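Nucleoside-diphosphate sugar epimerase (SulA family) (Corynebacterium glutamicum, PDB 3OH8) probably acts as an isomerase that epimerises nucleoside-diphosphate sugars, using a nicotinamide dinucleotide cofactor held by its Rossmann-type domain. Local coordinates at residues H7-P12 with E131-L136; R74-C79 with N89-H94; G201-V206 with S243-T248; Y258-G263 with G274-A279; V365-V370 with R428-G433. All coordinates share one frame; numbering follows the deposited sequence.

Interaction 1: H7-P12 with E131-L136; sequences HFIPFP and EDLKFL
Phe-11 O is hydrogen-bonded to Thr-103 OG1, a sound polar bond beside the ring of Phe-11, which packs on Leu-133 and Lys-134. A weak bond from Phe-11 N to Ile-9 O (2.7 Å) closes an inverse gamma turn centred on Pro-10, and Phe-11 CB points toward the helix. No hydrogen bond crosses between 7-12 and 131-136, and the contact is carried mainly by carbon atoms. With CG anti to the carbonyl carbon (chi1 -68°), the Phe-11 ring slides past Leu-133 in the opposite sense, and its CE2 comes 3.6 Å from Leu-133 CB. Lys-134 CG sits in the ring plane at the edge, 4.0 Å from Phe-11 CE2. Leu-133 also reaches back to the strand end, where its CD1 meets Ile-9 CG2 at 3.6 Å, the two side chains crossing at about a right angle. The extended Lys-134 chain passes Pro-10 more loosely, with 4.2 Å from CE to Pro-10 CG. Val-16 and Trp-19 of helix 13-21 pack on this cluster too. A long helix lying against the first strand of a seven-stranded antiparallel sheet, of order 1-7-6-5-4-3-2, is consistent with the helix-grip fold of START and Bet v 1 proteins.

Interaction 2: R74-C79 with N89-H94; sequences RFTDVC and NWRHVH
Phe-75 and His-94 face each other as a hydrogen-bonded pair of antiparallel strands, joined by N to O bonds in both directions. Asp-77 and His-92 repeat the pattern, and their bond from His-92 N to Asp-77 O is 2.8 Å long and nearly straight. Thr-76 with Val-93, between them, and Val-78 with Arg-91, just beyond, are non-hydrogen-bonded pairs, and Cys-79 N to Trp-90 O prolongs the ladder. One side-chain hydrogen bond is added: His-94 NE2 donates to Asp-77 OD2 at 2.6 Å, in the imidazole plane but from above the carboxylate plane, the two planes standing 72° apart. These strands are chain neighbours inside the antiparallel sheet of what appears to be a helix-grip domain, and His-92 and His-94 turn to the face where Arg-125 of helix 119-139 lies. Ring contacts dominate that face. His-94 CG lies anti to its carbonyl carbon (chi1 -50°), which places the imidazole over Phe-75 in an offset stack, centroids 4.0 Å apart and planes at 15°, with Phe-75 CE2 only 3.2 Å from His-94 CD2. His-92 CE1 lies over the opposite side of the His-94 ring, which is therefore sandwiched while Asp-77 fixes its rotation. Aliphatic contacts fill the other face: Val-78 CG1 lies 3.6 Å from Arg-91 CG, side by side, and Val-93 CG1 covers one face of the Arg-74 guanidinium, Arg-74 CD being 3.7 Å from it. Arg-74 NH1 forms a salt bridge with Glu-492.

Interaction 3: G201-V206 with S243-T248; sequences GADVLV and STQCTT
Gln-245 reaches across to Gly-201, Ala-202 and Asp-203 along an extended chain, its CG anti to the backbone N (chi1 -175°). CB lies beside the Ala-202 carbonyl, and CG comes closer, 3.4 Å from Ala-202 O. CD passes Gly-201 C at 3.7 Å. At the tip, OE1 accepts from a water that in turn accepts from Gly-201 N. NE2 donates to Asp-203 OD1 (3.0 Å, 169°), the acceptor lying in the amide plane while the donor stands 55° out of the carboxylate plane. A second water, 2.6 Å from Asp-203 OD1, ties it to Gln-245 O, and Thr-149 N holds Asp-203 OD2. The two segments are successive parallel strand entrances of a Rossmann-type sheet: 204-207 and 248-254 are linked by helix 222-242 in a beta-alpha-beta crossover. Backbone bonds set their alignment, with Thr-247 N to Asp-203 O at 2.9 Å and Leu-205 N to Thr-248 O at 2.9 Å. Alongside, Val-204 CG1 packs 3.9 Å from Thr-248 CB, the side chains pointing the same way.

Interaction 4: Y258-G263 with G274-A279; sequences YGHDRG and GDDFLA
Gly-259 and Gly-274 meet backbone to backbone, their CA atoms 3.8 Å apart, and Tyr-258 O lies 3.1 Å from Gly-274 CA. Both residues are glycines, and with no side chains between them the two backbones can approach to this distance. Beside them Asp-276 spans the contact. Its OD2 takes the His-260 N-H at 2.7 Å (166°), although the place of OD2 is somewhat uncertain, and its OD1 approaches Gly-259 CA at 3.3 Å. The same OD1 accepts from Ala-279 N (2.9 Å), making Asp-276 the N-cap of helix 277-287; CG sits between the backbone N and carbonyl carbon (chi1 51°), which lets the carboxylate serve both. Tyr-258 and Gly-259 probably match the Tyr-Gly pair that follows the active-site serine strand in extended short-chain dehydrogenase/reductases. Farther out, Arg-262 NH1 donates to Tyr-258 O at 2.7 Å, the donor tilted from the carbonyl plane, and Glu-265 and the Glu-272 carbonyl hold the guanidinium. Tyr-258 OH is hydrogen-bonded to Asn-363 and Arg-303.

Interaction 5: V365-V370 with R428-G433; sequences VAPNPV and RYTDIG
Ala-366 opens the contact by pointing its CB at the Tyr-429 carbonyl, 4.0 Å from Tyr-429 O. Next, the Pro-367 ring presents its CG to Thr-430 CG2 at 4.0 Å, the side chains crossing at about a right angle; the threonine methyl is placed there by lying anti to the carbonyl carbon. Asn-368 supplies the direct polar bond. Its ND2 donates to Thr-430 O (3.0 Å, 165°), with the acceptor in the amide plane, so the N-H is well aimed, while the donor approaches Thr-430 O from 54° above the carbonyl plane. The amide runs alongside the Asp-431 carboxylate, their planes 24° apart. On its backbone side, Asn-368 O accepts a hydrogen bond from a water, which itself accepts from Ile-432 N at 3.0 Å. That water therefore serves the first turn of helix 432-440, whose N-cap residue, Asp-431, makes no capping bond of its own. Asn-368 O is also hydrogen-bonded to Trp-339 NE1. Past Pro-369, Val-370 CG1 packs 4.1 Å from Ile-432 CG2, obliquely. The arrangement joins the loop that follows strand 360-364 of the Rossmann-type domain to the helix start of the DUF1731 region.

In the fold
From the N terminus, interaction 1 brings the first strand back to helix 119-139 and so closes the antiparallel N-terminal domain. Interaction 2 falls within that loop and pairs two neighbouring strands of the same sheet, its centre 22 Å from that of interaction 1. The other three follow in series, with no crossing. Interaction 3 closes a beta-alpha-beta unit of the Rossmann-type sheet, interaction 4 closes a short loop beyond strand 248-254, about 18 Å from interaction 3 between nearest atoms, and interaction 5 draws the 428-433 segment onto the loop 365-370. Interactions 1 and 5 touch directly: Asp-132 OD1 forms a salt bridge with Arg-428 NH1, which connects the N-terminal domain to the DUF1731 region.

Interaction 1: H7-P12 with E131-L136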
# COMPACT_ATOMS: atom_id res chain seq x y z
N HIS A 7 -9.61 4.04 18.96
CA HIS A 7 -8.62 2.97 18.85
C HIS A 7 -7.26 3.42 19.38
O HIS A 7 -6.88 4.58 19.24
CB HIS A 7 -8.50 2.46 17.40
CG HIS A 7 -8.07 3.51 16.42
ND1 HIS A 7 -6.88 3.44 15.73
CD2 HIS A 7 -8.68 4.64 15.99
CE1 HIS A 7 -6.77 4.48 14.91
NE2 HIS A 7 -7.85 5.22 15.06
N PHE A 8 -6.54 2.49 19.99
CA PHE A 8 -5.25 2.79 20.59
C PHE A 8 -4.09 2.51 19.64
O PHE A 8 -4.04 1.47 18.99
CB PHE A 8 -5.07 1.93 21.85
CG PHE A 8 -3.74 2.10 22.51
CD1 PHE A 8 -3.45 3.26 23.22
CD2 PHE A 8 -2.78 1.09 22.44
CE1 PHE A 8 -2.21 3.43 23.84
CE2 PHE A 8 -1.54 1.25 23.05
CZ PHE A 8 -1.26 2.41 23.75
N ILE A 9 -3.14 3.43 19.59
CA ILE A 9 -1.95 3.29 18.75
C ILE A 9 -0.74 3.30 19.68
O ILE A 9 -0.54 4.26 20.42
CB ILE A 9 -1.82 4.48 17.78
CG1 ILE A 9 -3.05 4.60 16.88
CG2 ILE A 9 -0.54 4.35 16.94
CD1 ILE A 9 -3.21 3.45 15.91
N PRO A 10 0.06 2.22 19.65
CA PRO A 10 1.16 2.10 20.62
C PRO A 10 2.37 2.94 20.21
O PRO A 10 3.48 2.43 20.17
CB PRO A 10 1.51 0.61 20.57
CG PRO A 10 1.22 0.22 19.13
CD PRO A 10 0.03 1.07 18.71
N PHE A 11 2.14 4.22 19.91
CA PHE A 11 3.22 5.14 19.58
C PHE A 11 2.87 6.51 20.17
O PHE A 11 1.70 6.82 20.34
CB PHE A 11 3.41 5.22 18.06
CG PHE A 11 3.95 3.96 17.46
CD1 PHE A 11 5.30 3.67 17.55
CD2 PHE A 11 3.10 3.03 16.88
CE1 PHE A 11 5.80 2.49 17.04
CE2 PHE A 11 3.59 1.84 16.36
CZ PHE A 11 4.94 1.57 16.44
N PRO A 12 3.89 7.32 20.49
CA PRO A 12 3.71 8.64 21.12
C PRO A 12 2.81 9.55 20.29
O PRO A 12 2.90 9.53 19.07
CB PRO A 12 5.13 9.21 21.16
CG PRO A 12 6.02 8.00 21.16
CD PRO A 12 5.31 7.00 20.28
N GLU A 131 -0.57 -0.57 11.33
CA GLU A 131 0.39 -1.40 10.61
C GLU A 131 1.48 -0.54 9.98
O GLU A 131 2.65 -0.90 10.00
CB GLU A 131 -0.29 -2.29 9.58
CG GLU A 131 -1.23 -3.30 10.21
CD GLU A 131 -0.52 -4.25 11.17
OE1 GLU A 131 0.68 -4.55 10.96
OE2 GLU A 131 -1.17 -4.71 12.14
N ASP A 132 1.09 0.62 9.44
CA ASP A 132 2.07 1.54 8.86
C ASP A 132 3.12 1.99 9.87
O ASP A 132 4.31 2.00 9.58
CB ASP A 132 1.38 2.77 8.29
CG ASP A 132 1.09 2.63 6.81
OD1 ASP A 132 0.99 1.47 6.34
OD2 ASP A 132 0.95 3.66 6.12
N LEU A 133 2.66 2.40 11.05
CA LEU A 133 3.57 2.86 12.08
C LEU A 133 4.45 1.73 12.60
O LEU A 133 5.64 1.92 12.82
CB LEU A 133 2.78 3.51 13.22
CG LEU A 133 2.14 4.86 12.86
CD1 LEU A 133 1.19 5.29 13.97
CD2 LEU A 133 3.20 5.95 12.60
N LYS A 134 3.88 0.55 12.80
CA LYS A 134 4.69 -0.61 13.21
C LYS A 134 5.77 -0.91 12.18
O LYS A 134 6.92 -1.19 12.52
CB LYS A 134 3.83 -1.83 13.48
CG LYS A 134 3.11 -1.78 14.82
CD LYS A 134 2.26 -3.03 15.07
CE LYS A 134 1.67 -3.00 16.48
NZ LYS A 134 0.62 -4.04 16.71
N PHE A 135 5.38 -0.85 10.90
CA PHE A 135 6.35 -1.10 9.84
C PHE A 135 7.48 -0.10 9.91
O PHE A 135 8.65 -0.47 9.79
CB PHE A 135 5.72 -1.01 8.44
CG PHE A 135 6.77 -0.95 7.35
CD1 PHE A 135 7.44 -2.10 6.96
CD2 PHE A 135 7.15 0.25 6.78
CE1 PHE A 135 8.44 -2.06 6.00
CE2 PHE A 135 8.15 0.31 5.82
CZ PHE A 135 8.79 -0.85 5.42
N LEU A 136 7.14 1.18 10.04
CA LEU A 136 8.19 2.20 10.11
C LEU A 136 9.12 1.95 11.30
O LEU A 136 10.32 2.18 11.22
CB LEU A 136 7.59 3.61 10.19
CG LEU A 136 6.82 4.06 8.94
CD1 LEU A 136 6.00 5.29 9.27
CD2 LEU A 136 7.76 4.32 7.76

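Interaction 2: R74-C79 with N89-H94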
# COMPACT_ATOMS: atom_id res chain seq x y z
N ARG A 74 -6.24 17.71 17.48
CA ARG A 74 -7.47 17.59 16.72
C ARG A 74 -7.40 18.25 15.36
O ARG A 74 -6.85 19.34 15.23
CB ARG A 74 -8.65 18.17 17.51
CG ARG A 74 -9.98 18.03 16.80
CD ARG A 74 -11.13 18.58 17.65
NE ARG A 74 -11.39 17.75 18.82
CZ ARG A 74 -12.39 17.96 19.67
NH1 ARG A 74 -13.22 18.97 19.47
NH2 ARG A 74 -12.55 17.17 20.72
N PHE A 75 -7.94 17.58 14.35
CA PHE A 75 -8.27 18.25 13.09
C PHE A 75 -9.61 17.74 12.59
O PHE A 75 -10.07 16.69 13.04
CB PHE A 75 -7.15 18.15 12.05
CG PHE A 75 -6.98 16.78 11.44
CD1 PHE A 75 -6.10 15.86 12.01
CD2 PHE A 75 -7.67 16.42 10.29
CE1 PHE A 75 -5.92 14.60 11.43
CE2 PHE A 75 -7.50 15.16 9.72
CZ PHE A 75 -6.63 14.25 10.29
N THR A 76 -10.26 18.48 11.71
CA THR A 76 -11.63 18.13 11.32
C THR A 76 -11.81 18.25 9.80
O THR A 76 -11.38 19.24 9.21
CB THR A 76 -12.66 19.07 12.03
OG1 THR A 76 -12.57 18.90 13.46
CG2 THR A 76 -14.07 18.74 11.59
N ASP A 77 -12.41 17.23 9.19
CA ASP A 77 -12.71 17.27 7.74
C ASP A 77 -14.17 17.62 7.55
O ASP A 77 -15.03 17.06 8.23
CB ASP A 77 -12.47 15.91 7.06
CG ASP A 77 -11.09 15.36 7.29
OD1 ASP A 77 -10.10 16.11 7.21
OD2 ASP A 77 -10.99 14.14 7.55
N VAL A 78 -14.48 18.51 6.61
CA VAL A 78 -15.88 18.84 6.35
C VAL A 78 -16.19 18.93 4.86
O VAL A 78 -15.34 19.31 4.06
CB VAL A 78 -16.29 20.18 7.04
CG1 VAL A 78 -16.03 20.10 8.54
CG2 VAL A 78 -15.57 21.36 6.43
N CYS A 79 -17.40 18.54 4.48
CA CYS A 79 -17.88 18.75 3.12
C CYS A 79 -19.16 19.58 3.08
O CYS A 79 -20.13 19.28 3.78
CB CYS A 79 -18.13 17.44 2.40
SG CYS A 79 -18.71 17.72 0.71
N ASN A 89 -22.78 16.59 3.63
CA ASN A 89 -23.07 16.94 5.01
C ASN A 89 -22.18 16.10 5.93
O ASN A 89 -22.60 15.64 6.99
CB ASN A 89 -24.55 16.70 5.31
CG ASN A 89 -25.11 17.72 6.29
OD1 ASN A 89 -25.58 18.79 5.90
ND2 ASN A 89 -25.05 17.39 7.58
N TRP A 90 -20.94 15.93 5.50
CA TRP A 90 -19.98 15.06 6.16
C TRP A 90 -19.10 15.89 7.09
O TRP A 90 -18.53 16.90 6.68
CB TRP A 90 -19.14 14.35 5.09
CG TRP A 90 -18.00 13.51 5.60
CD1 TRP A 90 -16.73 13.93 5.86
CD2 TRP A 90 -18.02 12.10 5.86
NE1 TRP A 90 -15.96 12.87 6.28
CE2 TRP A 90 -16.73 11.74 6.29
CE3 TRP A 90 -19.01 11.12 5.78
CZ2 TRP A 90 -16.40 10.43 6.64
CZ3 TRP A 90 -18.69 9.82 6.13
CH2 TRP A 90 -17.39 9.49 6.55
N ARG A 91 -18.99 15.47 8.34
CA ARG A 91 -18.10 16.15 9.28
C ARG A 91 -17.31 15.13 10.11
O ARG A 91 -17.89 14.39 10.90
CB ARG A 91 -18.89 17.10 10.17
CG ARG A 91 -18.09 18.24 10.76
CD ARG A 91 -19.00 19.37 11.27
NE ARG A 91 -18.23 20.48 11.82
CZ ARG A 91 -17.84 20.57 13.08
NH1 ARG A 91 -18.16 19.60 13.94
NH2 ARG A 91 -17.14 21.62 13.50
N HIS A 92 -16.00 15.09 9.92
CA HIS A 92 -15.16 14.05 10.51
C HIS A 92 -14.16 14.68 11.47
O HIS A 92 -13.23 15.37 11.05
CB HIS A 92 -14.44 13.29 9.38
CG HIS A 92 -13.62 12.12 9.85
ND1 HIS A 92 -13.36 11.88 11.17
CD2 HIS A 92 -13.01 11.13 9.14
CE1 HIS A 92 -12.61 10.78 11.28
NE2 HIS A 92 -12.39 10.32 10.07
N VAL A 93 -14.37 14.48 12.77
CA VAL A 93 -13.44 14.97 13.77
C VAL A 93 -12.42 13.88 14.13
O VAL A 93 -12.80 12.74 14.44
CB VAL A 93 -14.17 15.43 15.05
CG1 VAL A 93 -13.16 15.90 16.10
CG2 VAL A 93 -15.17 16.54 14.74
N HIS A 94 -11.14 14.23 14.09
CA HIS A 94 -10.05 13.31 14.43
C HIS A 94 -9.42 13.83 15.72
O HIS A 94 -8.78 14.88 15.71
CB HIS A 94 -8.95 13.30 13.36
CG HIS A 94 -9.44 13.10 11.96
ND1 HIS A 94 -9.17 11.96 11.22
CD2 HIS A 94 -10.14 13.92 11.13
CE1 HIS A 94 -9.70 12.08 10.02
NE2 HIS A 94 -10.30 13.26 9.94

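Interaction 3: G201-V206 with S243-T248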
# COMPACT_ATOMS: atom_id res chain seq x y z
N GLY A 201 20.26 14.12 -7.67
CA GLY A 201 19.68 14.33 -6.36
C GLY A 201 19.13 13.06 -5.70
O GLY A 201 18.76 13.08 -4.53
N ALA A 202 19.06 11.96 -6.44
CA ALA A 202 18.49 10.74 -5.87
C ALA A 202 19.54 9.84 -5.23
O ALA A 202 20.62 9.63 -5.79
CB ALA A 202 17.69 9.96 -6.92
N ASP A 203 19.20 9.30 -4.06
CA ASP A 203 20.03 8.29 -3.41
C ASP A 203 19.72 6.89 -3.93
O ASP A 203 20.61 6.03 -4.01
CB ASP A 203 19.82 8.34 -1.89
CG ASP A 203 20.15 9.70 -1.32
OD1 ASP A 203 21.33 10.09 -1.38
OD2 ASP A 203 19.23 10.39 -0.84
N VAL A 204 18.46 6.66 -4.30
CA VAL A 204 18.02 5.33 -4.73
C VAL A 204 17.10 5.46 -5.92
O VAL A 204 16.30 6.39 -5.98
CB VAL A 204 17.23 4.63 -3.61
CG1 VAL A 204 16.76 3.24 -4.06
CG2 VAL A 204 18.07 4.51 -2.34
N LEU A 205 17.20 4.53 -6.87
CA LEU A 205 16.23 4.46 -7.95
C LEU A 205 15.32 3.26 -7.74
O LEU A 205 15.79 2.14 -7.56
CB LEU A 205 16.92 4.31 -9.31
CG LEU A 205 15.94 3.95 -10.44
CD1 LEU A 205 14.95 5.11 -10.72
CD2 LEU A 205 16.68 3.52 -11.71
N VAL A 206 14.01 3.49 -7.77
CA VAL A 206 13.06 2.38 -7.79
C VAL A 206 12.38 2.32 -9.16
O VAL A 206 11.70 3.27 -9.57
CB VAL A 206 11.99 2.51 -6.67
CG1 VAL A 206 10.99 1.36 -6.74
CG2 VAL A 206 12.69 2.53 -5.33
N SER A 243 25.87 7.77 -11.91
CA SER A 243 25.60 8.68 -10.80
C SER A 243 26.53 8.39 -9.63
O SER A 243 26.78 7.24 -9.31
CB SER A 243 24.15 8.57 -10.36
OG SER A 243 23.91 9.30 -9.16
N THR A 244 27.04 9.44 -8.99
CA THR A 244 27.86 9.24 -7.80
C THR A 244 26.97 9.13 -6.57
O THR A 244 27.30 8.41 -5.62
CB THR A 244 28.86 10.39 -7.60
OG1 THR A 244 28.24 11.63 -7.96
CG2 THR A 244 30.09 10.17 -8.46
N GLN A 245 25.83 9.81 -6.59
CA GLN A 245 24.92 9.78 -5.45
C GLN A 245 24.01 8.56 -5.45
O GLN A 245 23.62 8.07 -4.39
CB GLN A 245 24.09 11.07 -5.38
CG GLN A 245 23.19 11.16 -4.12
CD GLN A 245 22.41 12.46 -4.05
OE1 GLN A 245 22.60 13.36 -4.88
NE2 GLN A 245 21.52 12.57 -3.07
N CYS A 246 23.65 8.05 -6.63
CA CYS A 246 22.72 6.92 -6.66
C CYS A 246 23.44 5.60 -6.35
O CYS A 246 24.21 5.06 -7.15
CB CYS A 246 21.93 6.85 -7.97
SG CYS A 246 20.41 5.82 -7.88
N THR A 247 23.12 5.10 -5.17
CA THR A 247 23.80 3.98 -4.56
C THR A 247 23.12 2.67 -4.89
O THR A 247 23.70 1.60 -4.74
CB THR A 247 23.71 4.18 -3.03
OG1 THR A 247 24.78 5.05 -2.60
CG2 THR A 247 23.77 2.88 -2.28
N THR A 248 21.87 2.76 -5.33
CA THR A 248 20.99 1.59 -5.29
C THR A 248 19.95 1.59 -6.39
O THR A 248 19.34 2.62 -6.66
CB THR A 248 20.27 1.56 -3.93
OG1 THR A 248 21.24 1.55 -2.87
CG2 THR A 248 19.39 0.32 -3.82
O HOH W 1 23.11 13.63 -7.68
O HOH W 2 21.71 10.37 -8.32
O HOH W 3 23.50 8.63 -1.65

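Interaction 4: Y258-G263 with G274-A279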
# COMPACT_ATOMS: atom_id res chain seq x y z
N TYR A 258 10.36 -17.88 -12.74
CA TYR A 258 10.46 -19.31 -12.51
C TYR A 258 9.70 -20.10 -13.57
O TYR A 258 9.69 -21.34 -13.56
CB TYR A 258 9.96 -19.67 -11.10
CG TYR A 258 10.70 -18.94 -10.03
CD1 TYR A 258 12.04 -19.22 -9.77
CD2 TYR A 258 10.09 -17.92 -9.30
CE1 TYR A 258 12.74 -18.54 -8.80
CE2 TYR A 258 10.79 -17.23 -8.31
CZ TYR A 258 12.10 -17.53 -8.08
OH TYR A 258 12.79 -16.85 -7.13
N GLY A 259 9.07 -19.38 -14.48
CA GLY A 259 8.23 -20.00 -15.48
C GLY A 259 6.79 -19.94 -15.03
O GLY A 259 6.50 -19.70 -13.85
N HIS A 260 5.87 -20.15 -15.96
CA HIS A 260 4.45 -20.04 -15.64
C HIS A 260 3.95 -21.23 -14.83
O HIS A 260 2.98 -21.12 -14.09
CB HIS A 260 3.61 -19.81 -16.91
CG HIS A 260 3.32 -21.05 -17.69
ND1 HIS A 260 2.13 -21.74 -17.58
CD2 HIS A 260 4.06 -21.72 -18.61
CE1 HIS A 260 2.15 -22.78 -18.39
NE2 HIS A 260 3.31 -22.79 -19.03
N ASP A 261 4.65 -22.36 -14.92
CA ASP A 261 4.14 -23.59 -14.31
C ASP A 261 5.25 -24.52 -13.83
O ASP A 261 5.90 -25.17 -14.64
CB ASP A 261 3.25 -24.31 -15.33
CG ASP A 261 2.61 -25.57 -14.78
OD1 ASP A 261 2.86 -25.94 -13.61
OD2 ASP A 261 1.84 -26.20 -15.53
N ARG A 262 5.45 -24.58 -12.50
CA ARG A 262 6.46 -25.47 -11.90
C ARG A 262 5.85 -26.56 -11.00
O ARG A 262 6.56 -27.20 -10.22
CB ARG A 262 7.51 -24.68 -11.10
CG ARG A 262 8.43 -23.79 -11.95
CD ARG A 262 9.54 -24.59 -12.63
NE ARG A 262 10.73 -24.75 -11.80
CZ ARG A 262 11.76 -23.91 -11.76
NH1 ARG A 262 11.76 -22.81 -12.52
NH2 ARG A 262 12.80 -24.17 -10.98
N GLY A 263 4.54 -26.76 -11.10
CA GLY A 263 3.90 -27.82 -10.35
C GLY A 263 3.95 -27.61 -8.84
O GLY A 263 3.59 -26.54 -8.34
N GLY A 274 12.70 -20.47 -15.12
CA GLY A 274 11.78 -21.34 -15.83
C GLY A 274 12.20 -21.66 -17.26
O GLY A 274 13.30 -21.32 -17.70
N ASP A 275 11.29 -22.29 -18.00
CA ASP A 275 11.65 -22.87 -19.30
C ASP A 275 10.82 -22.34 -20.45
O ASP A 275 10.93 -22.81 -21.59
CB ASP A 275 11.56 -24.40 -19.24
CG ASP A 275 10.15 -24.90 -18.92
OD1 ASP A 275 9.17 -24.14 -19.07
OD2 ASP A 275 10.01 -26.07 -18.53
N ASP A 276 10.00 -21.33 -20.16
CA ASP A 276 9.07 -20.77 -21.14
C ASP A 276 9.45 -19.34 -21.53
O ASP A 276 10.48 -18.82 -21.10
CB ASP A 276 7.64 -20.83 -20.60
CG ASP A 276 7.52 -20.22 -19.21
OD1 ASP A 276 8.48 -19.55 -18.77
OD2 ASP A 276 6.48 -20.42 -18.57
N PHE A 277 8.62 -18.71 -22.35
CA PHE A 277 8.94 -17.37 -22.82
C PHE A 277 8.85 -16.36 -21.69
O PHE A 277 9.62 -15.41 -21.62
CB PHE A 277 8.02 -16.95 -23.97
CG PHE A 277 8.39 -15.63 -24.58
CD1 PHE A 277 9.57 -15.49 -25.30
CD2 PHE A 277 7.57 -14.52 -24.42
CE1 PHE A 277 9.92 -14.27 -25.87
CE2 PHE A 277 7.91 -13.30 -24.99
CZ PHE A 277 9.09 -13.18 -25.72
N LEU A 278 7.88 -16.56 -20.80
CA LEU A 278 7.73 -15.70 -19.64
C LEU A 278 9.04 -15.65 -18.85
O LEU A 278 9.54 -14.57 -18.50
CB LEU A 278 6.60 -16.20 -18.75
CG LEU A 278 6.47 -15.56 -17.37
CD1 LEU A 278 6.21 -14.07 -17.50
CD2 LEU A 278 5.37 -16.23 -16.56
N ALA A 279 9.60 -16.83 -18.57
CA ALA A 279 10.87 -16.92 -17.85
C ALA A 279 11.98 -16.18 -18.59
O ALA A 279 12.83 -15.53 -17.98
CB ALA A 279 11.26 -18.38 -17.63
O HOH W 4 6.55 -23.21 -17.09

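Interaction 5: V365-V370 with R428-G433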
# COMPACT_ATOMS: atom_id res chain seq x y z
N VAL A 365 6.40 -12.38 -2.10
CA VAL A 365 5.19 -13.18 -2.06
C VAL A 365 4.91 -13.44 -0.60
O VAL A 365 5.82 -13.48 0.22
CB VAL A 365 5.40 -14.55 -2.77
CG1 VAL A 365 5.82 -14.34 -4.24
CG2 VAL A 365 6.44 -15.39 -2.02
N ALA A 366 3.64 -13.61 -0.25
CA ALA A 366 3.30 -14.00 1.11
C ALA A 366 3.86 -15.39 1.38
O ALA A 366 4.05 -16.17 0.46
CB ALA A 366 1.78 -13.98 1.31
N PRO A 367 4.16 -15.70 2.66
CA PRO A 367 4.68 -17.00 3.08
C PRO A 367 3.78 -18.17 2.64
O PRO A 367 4.29 -19.29 2.53
CB PRO A 367 4.68 -16.92 4.61
CG PRO A 367 4.74 -15.46 4.93
CD PRO A 367 4.08 -14.73 3.78
N ASN A 368 2.50 -17.92 2.40
CA ASN A 368 1.53 -19.00 2.17
C ASN A 368 0.78 -18.95 0.84
O ASN A 368 -0.36 -18.49 0.78
CB ASN A 368 0.50 -19.04 3.32
CG ASN A 368 1.13 -19.39 4.65
OD1 ASN A 368 1.75 -20.45 4.80
ND2 ASN A 368 1.00 -18.50 5.61
N PRO A 369 1.40 -19.46 -0.24
CA PRO A 369 0.65 -19.58 -1.50
C PRO A 369 -0.51 -20.57 -1.33
O PRO A 369 -0.42 -21.45 -0.48
CB PRO A 369 1.69 -20.10 -2.49
CG PRO A 369 2.76 -20.74 -1.64
CD PRO A 369 2.78 -19.98 -0.35
N VAL A 370 -1.59 -20.41 -2.09
CA VAL A 370 -2.76 -21.28 -1.94
C VAL A 370 -3.17 -21.90 -3.27
O VAL A 370 -2.82 -21.38 -4.33
CB VAL A 370 -3.98 -20.51 -1.37
CG1 VAL A 370 -3.65 -19.93 0.01
CG2 VAL A 370 -4.42 -19.43 -2.32
N ARG A 428 2.70 -8.31 7.11
CA ARG A 428 1.43 -7.82 7.62
C ARG A 428 0.35 -8.88 7.48
O ARG A 428 -0.47 -9.06 8.38
CB ARG A 428 1.00 -6.57 6.86
CG ARG A 428 1.93 -5.38 7.06
CD ARG A 428 1.29 -4.10 6.55
NE ARG A 428 2.27 -3.01 6.43
CZ ARG A 428 1.94 -1.73 6.35
NH1 ARG A 428 0.66 -1.38 6.39
NH2 ARG A 428 2.88 -0.79 6.24
N TYR A 429 0.33 -9.57 6.34
CA TYR A 429 -0.68 -10.58 6.08
C TYR A 429 -0.06 -11.88 5.58
O TYR A 429 0.38 -11.97 4.44
CB TYR A 429 -1.72 -10.05 5.10
CG TYR A 429 -2.26 -8.72 5.54
CD1 TYR A 429 -3.21 -8.65 6.56
CD2 TYR A 429 -1.80 -7.54 4.98
CE1 TYR A 429 -3.69 -7.42 7.00
CE2 TYR A 429 -2.28 -6.31 5.40
CZ TYR A 429 -3.22 -6.27 6.43
OH TYR A 429 -3.71 -5.07 6.87
N THR A 430 0.01 -12.87 6.45
CA THR A 430 0.56 -14.16 6.07
C THR A 430 -0.53 -15.04 5.43
O THR A 430 -0.23 -15.96 4.66
CB THR A 430 1.18 -14.89 7.29
OG1 THR A 430 0.21 -14.97 8.33
CG2 THR A 430 2.39 -14.12 7.81
N ASP A 431 -1.79 -14.75 5.74
CA ASP A 431 -2.90 -15.56 5.26
C ASP A 431 -3.80 -14.77 4.31
O ASP A 431 -4.20 -13.65 4.61
CB ASP A 431 -3.73 -16.09 6.42
CG ASP A 431 -2.88 -16.67 7.53
OD1 ASP A 431 -1.98 -17.48 7.22
OD2 ASP A 431 -3.11 -16.31 8.71
N ILE A 432 -4.13 -15.38 3.18
CA ILE A 432 -4.85 -14.67 2.14
C ILE A 432 -6.24 -14.18 2.57
O ILE A 432 -6.69 -13.12 2.15
CB ILE A 432 -4.96 -15.51 0.85
CG1 ILE A 432 -5.39 -14.63 -0.32
CG2 ILE A 432 -5.90 -16.69 1.07
CD1 ILE A 432 -5.23 -15.29 -1.67
N GLY A 433 -6.91 -14.96 3.41
CA GLY A 433 -8.17 -14.54 4.00
C GLY A 433 -8.03 -13.23 4.75
O GLY A 433 -8.87 -12.34 4.62
O HOH W 5 -2.81 -18.09 2.73